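Galactose mutarotase related enzyme (Lactobacillus acidophilus, PDB 3DCD) probably binds a sugar and may act as an isomerase, as aldose 1-epimerases (mutarotases) do, although its own activity and substrate are not established. Local coordinates at residues V48-V53 and F107-R112; G238-Y243 and D247-I252; I258-D263 and E269-M274. One frame throughout, in Å; residues are numbered along the deposited sequence.

Contact 1. Residues V48-V53 and F107-R112; sequences VLFPIV and FKFEFR
F50 meets two phenylalanines in two different ways, its ring lying almost flat on F111 and edge-on to F109. In the face-to-face stack with F111 the centroids are 4.1 Å apart and the planes differ by 16°. The two side chains slide past one another in opposite directions, so the overlap is offset: F111 CD2 sits above the rim of the F50 ring, 3.6 Å from F50 CD1, and F111 CE2 reaches back to F50 CB, also at 3.6 Å. CG of F50 stands anti to its own nitrogen (chi1 173°), which carries the ring out from the chain to where F109 and F111 lie. The other face of this ring is covered by CB of P51, the residue that follows through a cis peptide bond, so the ring is held between proline and F111. F109 adds the T-shaped partner: the edge of F50 is directed at the F109 face, with planes at 70° and F50 CE1 3.8 Å from F109 CE2. V48 closes the group at the rim of F111, where its CG1 lies near the ring plane, 3.7 Å from F111 CE2. A leucine here, having no ring, would probably leave the faces of F111 and F109 without their aromatic partner and a gap beside P51. Side chains of strand 121-130 pack on the same group, with V128 touching both F50 and F111, while in strand 136-147 M136 touches F109 and V140 touches F111. This is an aromatic cluster in the hydrophobic core, packed between two sheets of the all-beta, galactose mutarotase-like fold.

Contact 2. Residues G238-Y243 and D247-I252; sequences GIWSQY and DNYVCI
W240 and C251 form a hydrogen-bonded antiparallel pair, joined by W240 N to C251 O and by a shorter, nearly straight bond from C251 N to W240 O (2.7 Å, 172° at the hydrogen). Beyond them the strand pairing gives way to side-chain bonds. The S241 hydroxyl, placed anti to its backbone nitrogen (chi1 -169°), donates to Y249 O at 2.8 Å, approaching from above the carbonyl plane. The same OG accepts a bond from a water that also donates to Q242 O and accepts from D247 N, bridging the two arms next to the turn. A weak bond, bent to 121°, runs from Q242 N to Y249 OH.

Packing follows on both faces. S241 OG also lies over the Y249 ring, 3.5 Å from Y249 CE1. C251 SG lies at the rim of the W240 indole, close to its plane and 3.7 Å from W240 CE3, as a sulfur-aromatic contact; separately, Y249 OH approaches W240 CZ3 to 3.3 Å. On the I239 and I252 face, I239 CG2 meets V250 CG2 at 3.8 Å, and L218 of strand 214-220 touches V250 and I252.

Where the main-chain pairing of this beta hairpin ends, the S241 hydroxyl and the water give Y249 O, Q242 O and D247 N their partners, with a weak phenol bond for Q242 N.

Contact 3. Residues I258-D263 and E269-M274; sequences IADRDD and EHKYGM
K271 reaches across to the backbone and side chain of 258-260 from the first position of a type II beta turn, K271 to M274, in the long loop that joins strands 249-256 and 275-277. The charged contacts centre on its ammonium. K271 NZ forms a salt bridge with D260 OD1 at 2.9 Å, meeting the carboxylate on its anti side and 35° out of its plane, and donates a second bond to I258 O at 3.1 Å, in the plane of that carbonyl. The lysine chain is extended as far as CE and then bends (chi4 58°), which turns NZ back between these two acceptors. The D260 carboxylate and the I258 carbonyl would be expected to stabilise the lysine's positive charge. D260 OD2 accepts from the backbone N of K57, so the carboxylate ties this loop to another as well.

Water supplies the next layer. One molecule accepts from K271 NZ and lies within bonding distance of A259 O and Y272 O; another accepts from I258 N and approaches the same Y272 carbonyl.

The apolar and aromatic contacts gather on Y272. I258 CG2 packs 3.8 Å from Y272 CD2, and the aliphatic part of R261 crosses the tyrosine, with R261 CD 3.7 Å from Y272 CB. NH1 of R261 lies over one face of the ring, but R261 CZ is 5.4 Å from the centroid of the Y272 ring, so any cation-pi attraction is weak at most. W181, outside the two segments, meets the Y272 ring edge-to-face and R261 in a cation-pi contact. At the third position of the turn, phi of G273 is positive (77°), and a beta carbon there would come 3.0 Å from I258 CG2.

How the contacts relate
Contacts 1 and 2 are buried, whereas contact 3, whose centre is about 18 Å from that of the chain, is only partly so. The chemistry follows: apolar ring packing between the segments of contact 1, main-chain pairing helped by a hydroxyl and a water in contact 2, and a salt bridge with ordered waters in contact 3. Contacts 1 and 2 reach the same sheet from opposite sides of the chain's centre, with strand 136-147 pairing with both 48-49 and 249-256. Contact 3 lies in the loop that follows strand 249-256. It touches contact 1 directly, the M274 methyl packing against P51 O and I52 CG2, while contact 2 stays about 8 Å from either at the nearest atoms.

Contact 1. Residues V48-V53 and F107-R112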
loop_
_atom_site.group_PDB
_atom_site.type_symbol
_atom_site.label_atom_id
_atom_site.label_comp_id
_atom_site.label_asym_id
_atom_site.label_seq_id
_atom_site.Cartn_x
_atom_site.Cartn_y
_atom_site.Cartn_z
ATOM N N VAL A 48 4.338 4.761 0.939
ATOM C CA VAL A 48 3.578 4.676 2.178
ATOM C C VAL A 48 2.538 5.790 2.091
ATOM O O VAL A 48 2.866 6.932 1.708
ATOM C CB VAL A 48 4.528 4.821 3.387
ATOM C CG1 VAL A 48 3.728 4.975 4.720
ATOM C CG2 VAL A 48 5.496 3.614 3.450
ATOM N N LEU A 49 1.283 5.453 2.406
ATOM C CA LEU A 49 0.165 6.404 2.295
ATOM C C LEU A 49 -0.268 6.843 3.704
ATOM O O LEU A 49 -0.704 6.023 4.502
ATOM C CB LEU A 49 -1.011 5.769 1.531
ATOM C CG LEU A 49 -0.675 4.792 0.382
ATOM C CD1 LEU A 49 -1.917 4.103 -0.165
ATOM C CD2 LEU A 49 0.122 5.516 -0.750
ATOM N N PHE A 50 -0.110 8.131 3.988
ATOM C CA PHE A 50 -0.360 8.720 5.309
ATOM C C PHE A 50 -0.208 10.237 5.203
ATOM O O PHE A 50 0.743 10.717 4.565
ATOM C CB PHE A 50 0.634 8.170 6.341
ATOM C CG PHE A 50 0.561 8.842 7.691
ATOM C CD1 PHE A 50 1.334 9.964 7.968
ATOM C CD2 PHE A 50 -0.270 8.342 8.696
ATOM C CE1 PHE A 50 1.284 10.592 9.223
ATOM C CE2 PHE A 50 -0.319 8.963 9.949
ATOM C CZ PHE A 50 0.451 10.086 10.209
ATOM N N PRO A 51 -1.092 11.010 5.875
ATOM C CA PRO A 51 -2.205 10.666 6.769
ATOM C C PRO A 51 -3.569 10.542 6.115
ATOM O O PRO A 51 -4.591 10.599 6.824
ATOM C CB PRO A 51 -2.207 11.833 7.749
ATOM C CG PRO A 51 -1.890 13.004 6.862
ATOM C CD PRO A 51 -0.887 12.469 5.841
ATOM N N ILE A 52 -3.586 10.395 4.788
ATOM C CA ILE A 52 -4.794 9.973 4.063
ATOM C C ILE A 52 -4.409 8.920 3.047
ATOM O O ILE A 52 -3.251 8.849 2.631
ATOM C CB ILE A 52 -5.518 11.145 3.327
ATOM C CG1 ILE A 52 -4.610 11.809 2.271
ATOM C CG2 ILE A 52 -6.084 12.167 4.337
ATOM C CD1 ILE A 52 -5.322 12.888 1.448
ATOM N N VAL A 53 -5.389 8.094 2.676
ATOM C CA VAL A 53 -5.273 7.159 1.575
ATOM C C VAL A 53 -6.158 7.722 0.470
ATOM O O VAL A 53 -7.296 8.108 0.729
ATOM C CB VAL A 53 -5.801 5.759 1.970
ATOM C CG1 VAL A 53 -5.919 4.881 0.733
ATOM C CG2 VAL A 53 -4.904 5.117 3.007
ATOM N N PHE A 107 -2.090 18.239 13.284
ATOM C CA PHE A 107 -1.923 17.232 14.319
ATOM C C PHE A 107 -0.464 16.965 14.605
ATOM O O PHE A 107 0.398 17.059 13.712
ATOM C CB PHE A 107 -2.624 15.930 13.924
ATOM C CG PHE A 107 -4.106 16.074 13.780
ATOM C CD1 PHE A 107 -4.926 16.120 14.905
ATOM C CD2 PHE A 107 -4.682 16.203 12.518
ATOM C CE1 PHE A 107 -6.300 16.264 14.772
ATOM C CE2 PHE A 107 -6.058 16.349 12.380
ATOM C CZ PHE A 107 -6.869 16.364 13.508
ATOM N N LYS A 108 -0.193 16.645 15.866
ATOM C CA LYS A 108 1.120 16.197 16.279
ATOM C C LYS A 108 1.075 14.678 16.386
ATOM O O LYS A 108 0.091 14.123 16.868
ATOM C CB LYS A 108 1.491 16.824 17.622
ATOM C CG LYS A 108 1.533 18.351 17.595
ATOM C CD LYS A 108 1.997 18.933 18.939
ATOM C CE LYS A 108 3.481 18.655 19.238
ATOM N NZ LYS A 108 4.442 19.114 18.182
ATOM N N PHE A 109 2.128 14.005 15.930
ATOM C CA PHE A 109 2.110 12.542 15.884
ATOM C C PHE A 109 3.516 11.971 15.889
ATOM O O PHE A 109 4.493 12.685 15.636
ATOM C CB PHE A 109 1.376 12.061 14.616
ATOM C CG PHE A 109 2.018 12.548 13.329
ATOM C CD1 PHE A 109 1.580 13.722 12.718
ATOM C CD2 PHE A 109 3.081 11.855 12.753
ATOM C CE1 PHE A 109 2.189 14.192 11.550
ATOM C CE2 PHE A 109 3.697 12.317 11.588
ATOM C CZ PHE A 109 3.245 13.485 10.987
ATOM N N GLU A 110 3.596 10.667 16.157
ATOM C CA GLU A 110 4.766 9.860 15.835
ATOM C C GLU A 110 4.272 8.759 14.901
ATOM O O GLU A 110 3.399 7.985 15.275
ATOM C CB GLU A 110 5.387 9.251 17.100
ATOM C CG GLU A 110 5.996 10.269 18.068
ATOM C CD GLU A 110 6.610 9.626 19.317
ATOM O OE1 GLU A 110 6.419 8.405 19.544
ATOM O OE2 GLU A 110 7.281 10.347 20.066
ATOM N N PHE A 111 4.821 8.701 13.686
ATOM C CA PHE A 111 4.454 7.675 12.700
ATOM C C PHE A 111 5.654 6.779 12.435
ATOM O O PHE A 111 6.682 7.251 11.948
ATOM C CB PHE A 111 4.005 8.330 11.387
ATOM C CG PHE A 111 3.626 7.335 10.291
ATOM C CD1 PHE A 111 2.932 6.168 10.594
ATOM C CD2 PHE A 111 3.927 7.610 8.949
ATOM C CE1 PHE A 111 2.561 5.237 9.567
ATOM C CE2 PHE A 111 3.559 6.722 7.924
ATOM C CZ PHE A 111 2.869 5.535 8.229
ATOM N N ARG A 112 5.511 5.494 12.750
ATOM C CA ARG A 112 6.595 4.538 12.582
ATOM C C ARG A 112 6.232 3.498 11.528
ATOM O O ARG A 112 5.130 2.947 11.547
ATOM C CB ARG A 112 6.915 3.849 13.914
ATOM C CG ARG A 112 7.722 4.711 14.881
ATOM C CD ARG A 112 7.874 4.004 16.235
ATOM N NE ARG A 112 8.679 4.795 17.155
ATOM C CZ ARG A 112 8.187 5.765 17.924
ATOM N NH1 ARG A 112 6.889 6.055 17.900
ATOM N NH2 ARG A 112 8.992 6.439 18.719
#

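Contact 2. Residues G238-Y243 and D247-I252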
loop_
_atom_site.group_PDB
_atom_site.type_symbol
_atom_site.label_atom_id
_atom_site.label_comp_id
_atom_site.label_asym_id
_atom_site.label_seq_id
_atom_site.Cartn_x
_atom_site.Cartn_y
_atom_site.Cartn_z
ATOM N N GLY A 238 -6.744 -2.102 -2.412
ATOM C CA GLY A 238 -6.812 -1.624 -3.793
ATOM C C GLY A 238 -5.852 -2.400 -4.673
ATOM O O GLY A 238 -4.729 -2.704 -4.258
ATOM N N ILE A 239 -6.299 -2.727 -5.882
ATOM C CA ILE A 239 -5.448 -3.347 -6.903
ATOM C C ILE A 239 -5.354 -2.344 -8.051
ATOM O O ILE A 239 -6.390 -1.882 -8.548
ATOM C CB ILE A 239 -6.033 -4.698 -7.470
ATOM C CG1 ILE A 239 -6.668 -5.596 -6.381
ATOM C CG2 ILE A 239 -4.956 -5.453 -8.298
ATOM C CD1 ILE A 239 -5.723 -6.089 -5.285
ATOM N N TRP A 240 -4.134 -2.027 -8.496
ATOM C CA TRP A 240 -3.961 -0.965 -9.477
ATOM C C TRP A 240 -2.705 -1.174 -10.323
ATOM O O TRP A 240 -1.689 -1.663 -9.837
ATOM C CB TRP A 240 -3.877 0.399 -8.750
ATOM C CG TRP A 240 -3.494 1.603 -9.617
ATOM C CD1 TRP A 240 -4.329 2.375 -10.389
ATOM C CD2 TRP A 240 -2.181 2.146 -9.784
ATOM N NE1 TRP A 240 -3.606 3.379 -11.019
ATOM C CE2 TRP A 240 -2.288 3.260 -10.661
ATOM C CE3 TRP A 240 -0.921 1.808 -9.268
ATOM C CZ2 TRP A 240 -1.182 4.016 -11.047
ATOM C CZ3 TRP A 240 0.185 2.574 -9.652
ATOM C CH2 TRP A 240 0.041 3.666 -10.529
ATOM N N SER A 241 -2.785 -0.783 -11.585
ATOM C CA SER A 241 -1.574 -0.546 -12.374
ATOM C C SER A 241 -1.838 0.674 -13.271
ATOM O O SER A 241 -2.996 1.100 -13.406
ATOM C CB SER A 241 -1.208 -1.791 -13.176
ATOM O OG SER A 241 0.095 -1.669 -13.746
ATOM N N GLN A 242 -0.784 1.233 -13.869
ATOM C CA GLN A 242 -0.908 2.506 -14.608
ATOM C C GLN A 242 -1.750 2.325 -15.862
ATOM O O GLN A 242 -1.783 1.240 -16.455
ATOM C CB GLN A 242 0.481 3.082 -14.956
ATOM C CG GLN A 242 0.486 4.544 -15.456
ATOM C CD GLN A 242 -0.190 5.487 -14.481
ATOM O OE1 GLN A 242 -1.405 5.606 -14.468
ATOM N NE2 GLN A 242 0.598 6.133 -13.645
ATOM N N TYR A 243 -2.461 3.394 -16.228
ATOM C CA TYR A 243 -3.295 3.452 -17.424
ATOM C C TYR A 243 -3.462 4.948 -17.767
ATOM O O TYR A 243 -3.617 5.761 -16.859
ATOM C CB TYR A 243 -4.678 2.831 -17.149
ATOM C CG TYR A 243 -5.526 2.701 -18.386
ATOM C CD1 TYR A 243 -6.325 3.766 -18.831
ATOM C CD2 TYR A 243 -5.524 1.511 -19.131
ATOM C CE1 TYR A 243 -7.090 3.658 -19.975
ATOM C CE2 TYR A 243 -6.305 1.389 -20.285
ATOM C CZ TYR A 243 -7.077 2.470 -20.700
ATOM O OH TYR A 243 -7.847 2.360 -21.839
ATOM N N ASP A 247 2.585 -0.892 -18.021
ATOM C CA ASP A 247 3.797 -1.695 -17.956
ATOM C C ASP A 247 3.535 -2.936 -17.094
ATOM O O ASP A 247 2.438 -3.115 -16.534
ATOM C CB ASP A 247 4.977 -0.874 -17.406
ATOM C CG ASP A 247 6.327 -1.336 -17.950
ATOM O OD1 ASP A 247 6.492 -2.532 -18.296
ATOM O OD2 ASP A 247 7.217 -0.479 -18.051
ATOM N N ASN A 248 4.551 -3.783 -16.981
ATOM C CA ASN A 248 4.372 -5.123 -16.438
ATOM C C ASN A 248 4.609 -5.171 -14.928
ATOM O O ASN A 248 5.618 -5.705 -14.435
ATOM C CB ASN A 248 5.239 -6.118 -17.214
ATOM C CG ASN A 248 4.876 -6.162 -18.691
ATOM O OD1 ASN A 248 3.703 -6.264 -19.045
ATOM N ND2 ASN A 248 5.877 -6.041 -19.555
ATOM N N TYR A 249 3.654 -4.588 -14.207
ATOM C CA TYR A 249 3.644 -4.617 -12.745
ATOM C C TYR A 249 2.212 -4.427 -12.291
ATOM O O TYR A 249 1.338 -4.038 -13.073
ATOM C CB TYR A 249 4.526 -3.500 -12.142
ATOM C CG TYR A 249 3.829 -2.146 -12.160
ATOM C CD1 TYR A 249 3.836 -1.355 -13.312
ATOM C CD2 TYR A 249 3.154 -1.665 -11.037
ATOM C CE1 TYR A 249 3.203 -0.115 -13.335
ATOM C CE2 TYR A 249 2.493 -0.418 -11.055
ATOM C CZ TYR A 249 2.517 0.338 -12.212
ATOM O OH TYR A 249 1.876 1.565 -12.250
ATOM N N VAL A 250 1.984 -4.667 -11.003
ATOM C CA VAL A 250 0.680 -4.424 -10.399
ATOM C C VAL A 250 0.930 -4.056 -8.948
ATOM O O VAL A 250 1.877 -4.579 -8.336
ATOM C CB VAL A 250 -0.258 -5.663 -10.547
ATOM C CG1 VAL A 250 0.208 -6.850 -9.672
ATOM C CG2 VAL A 250 -1.738 -5.274 -10.240
ATOM N N CYS A 251 0.104 -3.163 -8.397
ATOM C CA CYS A 251 0.172 -2.866 -6.967
ATOM C C CYS A 251 -0.987 -3.544 -6.243
ATOM O O CYS A 251 -2.122 -3.594 -6.754
ATOM C CB CYS A 251 0.075 -1.351 -6.704
ATOM S SG CYS A 251 1.404 -0.344 -7.408
ATOM N N ILE A 252 -0.693 -4.054 -5.051
ATOM C CA ILE A 252 -1.706 -4.621 -4.133
ATOM C C ILE A 252 -1.575 -3.777 -2.882
ATOM O O ILE A 252 -0.532 -3.791 -2.224
ATOM C CB ILE A 252 -1.437 -6.117 -3.848
ATOM C CG1 ILE A 252 -1.488 -6.910 -5.164
ATOM C CG2 ILE A 252 -2.444 -6.665 -2.804
ATOM C CD1 ILE A 252 -1.066 -8.376 -5.049
HETATM O O HOH W 1 0.084 -0.925 -16.363
#

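Contact 3. Residues I258-D263 and E269-M274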
loop_
_atom_site.group_PDB
_atom_site.type_symbol
_atom_site.label_atom_id
_atom_site.label_comp_id
_atom_site.label_asym_id
_atom_site.label_seq_id
_atom_site.Cartn_x
_atom_site.Cartn_y
_atom_site.Cartn_z
ATOM N N ILE A 258 -9.466 5.550 3.032
ATOM C CA ILE A 258 -9.935 5.497 1.653
ATOM C C ILE A 258 -10.166 6.892 1.081
ATOM O O ILE A 258 -10.310 7.871 1.826
ATOM C CB ILE A 258 -11.201 4.587 1.549
ATOM C CG1 ILE A 258 -11.506 4.170 0.099
ATOM C CG2 ILE A 258 -12.404 5.183 2.271
ATOM C CD1 ILE A 258 -12.489 2.965 0.024
ATOM N N ALA A 259 -10.176 6.989 -0.245
ATOM C CA ALA A 259 -10.442 8.254 -0.922
ATOM C C ALA A 259 -11.792 8.855 -0.488
ATOM O O ALA A 259 -12.676 8.132 -0.018
ATOM C CB ALA A 259 -10.455 8.020 -2.407
ATOM N N ASP A 260 -11.957 10.162 -0.684
ATOM C CA ASP A 260 -13.265 10.812 -0.523
ATOM C C ASP A 260 -14.341 10.100 -1.357
ATOM O O ASP A 260 -14.090 9.665 -2.481
ATOM C CB ASP A 260 -13.212 12.285 -0.976
ATOM C CG ASP A 260 -12.936 13.270 0.169
ATOM O OD1 ASP A 260 -12.773 12.862 1.344
ATOM O OD2 ASP A 260 -12.893 14.486 -0.121
ATOM N N ARG A 261 -15.533 9.977 -0.783
ATOM C CA ARG A 261 -16.723 9.629 -1.539
ATOM C C ARG A 261 -17.130 10.770 -2.433
ATOM O O ARG A 261 -16.844 11.944 -2.127
ATOM C CB ARG A 261 -17.866 9.330 -0.578
ATOM C CG ARG A 261 -17.655 7.999 0.112
ATOM C CD ARG A 261 -18.517 7.857 1.326
ATOM N NE ARG A 261 -19.939 7.880 1.014
ATOM C CZ ARG A 261 -20.850 7.207 1.719
ATOM N NH1 ARG A 261 -20.477 6.454 2.754
ATOM N NH2 ARG A 261 -22.127 7.278 1.377
ATOM N N ASP A 262 -17.830 10.440 -3.517
ATOM C CA ASP A 262 -18.307 11.464 -4.433
ATOM C C ASP A 262 -19.125 12.539 -3.706
ATOM O O ASP A 262 -19.071 13.713 -4.075
ATOM C CB ASP A 262 -19.071 10.877 -5.638
ATOM C CG ASP A 262 -20.194 9.892 -5.255
ATOM O OD1 ASP A 262 -20.445 9.606 -4.050
ATOM O OD2 ASP A 262 -20.846 9.390 -6.207
ATOM N N ASP A 263 -19.831 12.142 -2.645
ATOM C CA ASP A 263 -20.662 13.075 -1.870
ATOM C C ASP A 263 -20.062 13.565 -0.529
ATOM O O ASP A 263 -20.793 14.033 0.338
ATOM C CB ASP A 263 -22.045 12.444 -1.626
ATOM C CG ASP A 263 -21.965 11.115 -0.909
ATOM O OD1 ASP A 263 -20.900 10.756 -0.355
ATOM O OD2 ASP A 263 -22.982 10.397 -0.888
ATOM N N GLU A 269 -13.823 15.565 10.182
ATOM C CA GLU A 269 -14.537 14.848 11.226
ATOM C C GLU A 269 -15.681 14.004 10.684
ATOM O O GLU A 269 -16.179 13.139 11.393
ATOM C CB GLU A 269 -15.071 15.815 12.278
ATOM C CG GLU A 269 -13.984 16.461 13.112
ATOM C CD GLU A 269 -14.550 17.318 14.222
ATOM O OE1 GLU A 269 -14.854 18.506 13.979
ATOM O OE2 GLU A 269 -14.684 16.789 15.343
ATOM N N HIS A 270 -16.118 14.257 9.450
ATOM C CA HIS A 270 -17.180 13.436 8.835
ATOM C C HIS A 270 -16.662 12.484 7.759
ATOM O O HIS A 270 -17.454 11.724 7.166
ATOM C CB HIS A 270 -18.257 14.309 8.198
ATOM C CG HIS A 270 -18.904 15.276 9.136
ATOM N ND1 HIS A 270 -19.526 16.425 8.695
ATOM C CD2 HIS A 270 -19.026 15.272 10.485
ATOM C CE1 HIS A 270 -20.006 17.085 9.734
ATOM N NE2 HIS A 270 -19.714 16.407 10.832
ATOM N N LYS A 271 -15.355 12.523 7.486
ATOM C CA LYS A 271 -14.797 11.773 6.346
ATOM C C LYS A 271 -14.868 10.255 6.549
ATOM O O LYS A 271 -14.236 9.711 7.438
ATOM C CB LYS A 271 -13.363 12.224 6.042
ATOM C CG LYS A 271 -12.698 11.520 4.842
ATOM C CD LYS A 271 -11.292 12.075 4.623
ATOM C CE LYS A 271 -10.448 11.110 3.767
ATOM N NZ LYS A 271 -11.081 10.827 2.427
ATOM N N TYR A 272 -15.653 9.596 5.705
ATOM C CA TYR A 272 -15.809 8.144 5.725
ATOM C C TYR A 272 -14.497 7.365 5.732
ATOM O O TYR A 272 -13.556 7.683 4.969
ATOM C CB TYR A 272 -16.652 7.702 4.528
ATOM C CG TYR A 272 -16.733 6.206 4.411
ATOM C CD1 TYR A 272 -17.594 5.465 5.226
ATOM C CD2 TYR A 272 -15.929 5.522 3.506
ATOM C CE1 TYR A 272 -17.648 4.078 5.130
ATOM C CE2 TYR A 272 -15.986 4.136 3.403
ATOM C CZ TYR A 272 -16.839 3.433 4.223
ATOM O OH TYR A 272 -16.879 2.053 4.110
ATOM N N GLY A 273 -14.440 6.345 6.594
ATOM C CA GLY A 273 -13.335 5.364 6.619
ATOM C C GLY A 273 -12.029 5.832 7.266
ATOM O O GLY A 273 -10.983 5.182 7.116
HETATM N N MSE A 274 -12.068 6.961 7.972
HETATM C CA MSE A 274 -10.872 7.468 8.656
HETATM C C MSE A 274 -10.756 6.811 10.008
HETATM O O MSE A 274 -11.775 6.407 10.593
HETATM C CB MSE A 274 -10.904 8.992 8.820
HETATM C CG MSE A 274 -10.729 9.765 7.528
HETATM SE SE MSE A 274 -8.919 9.503 6.787
HETATM C CE MSE A 274 -8.130 11.177 7.398
HETATM O O HOH W 2 -10.807 7.669 4.587
HETATM O O HOH W 3 -13.336 8.995 2.596
#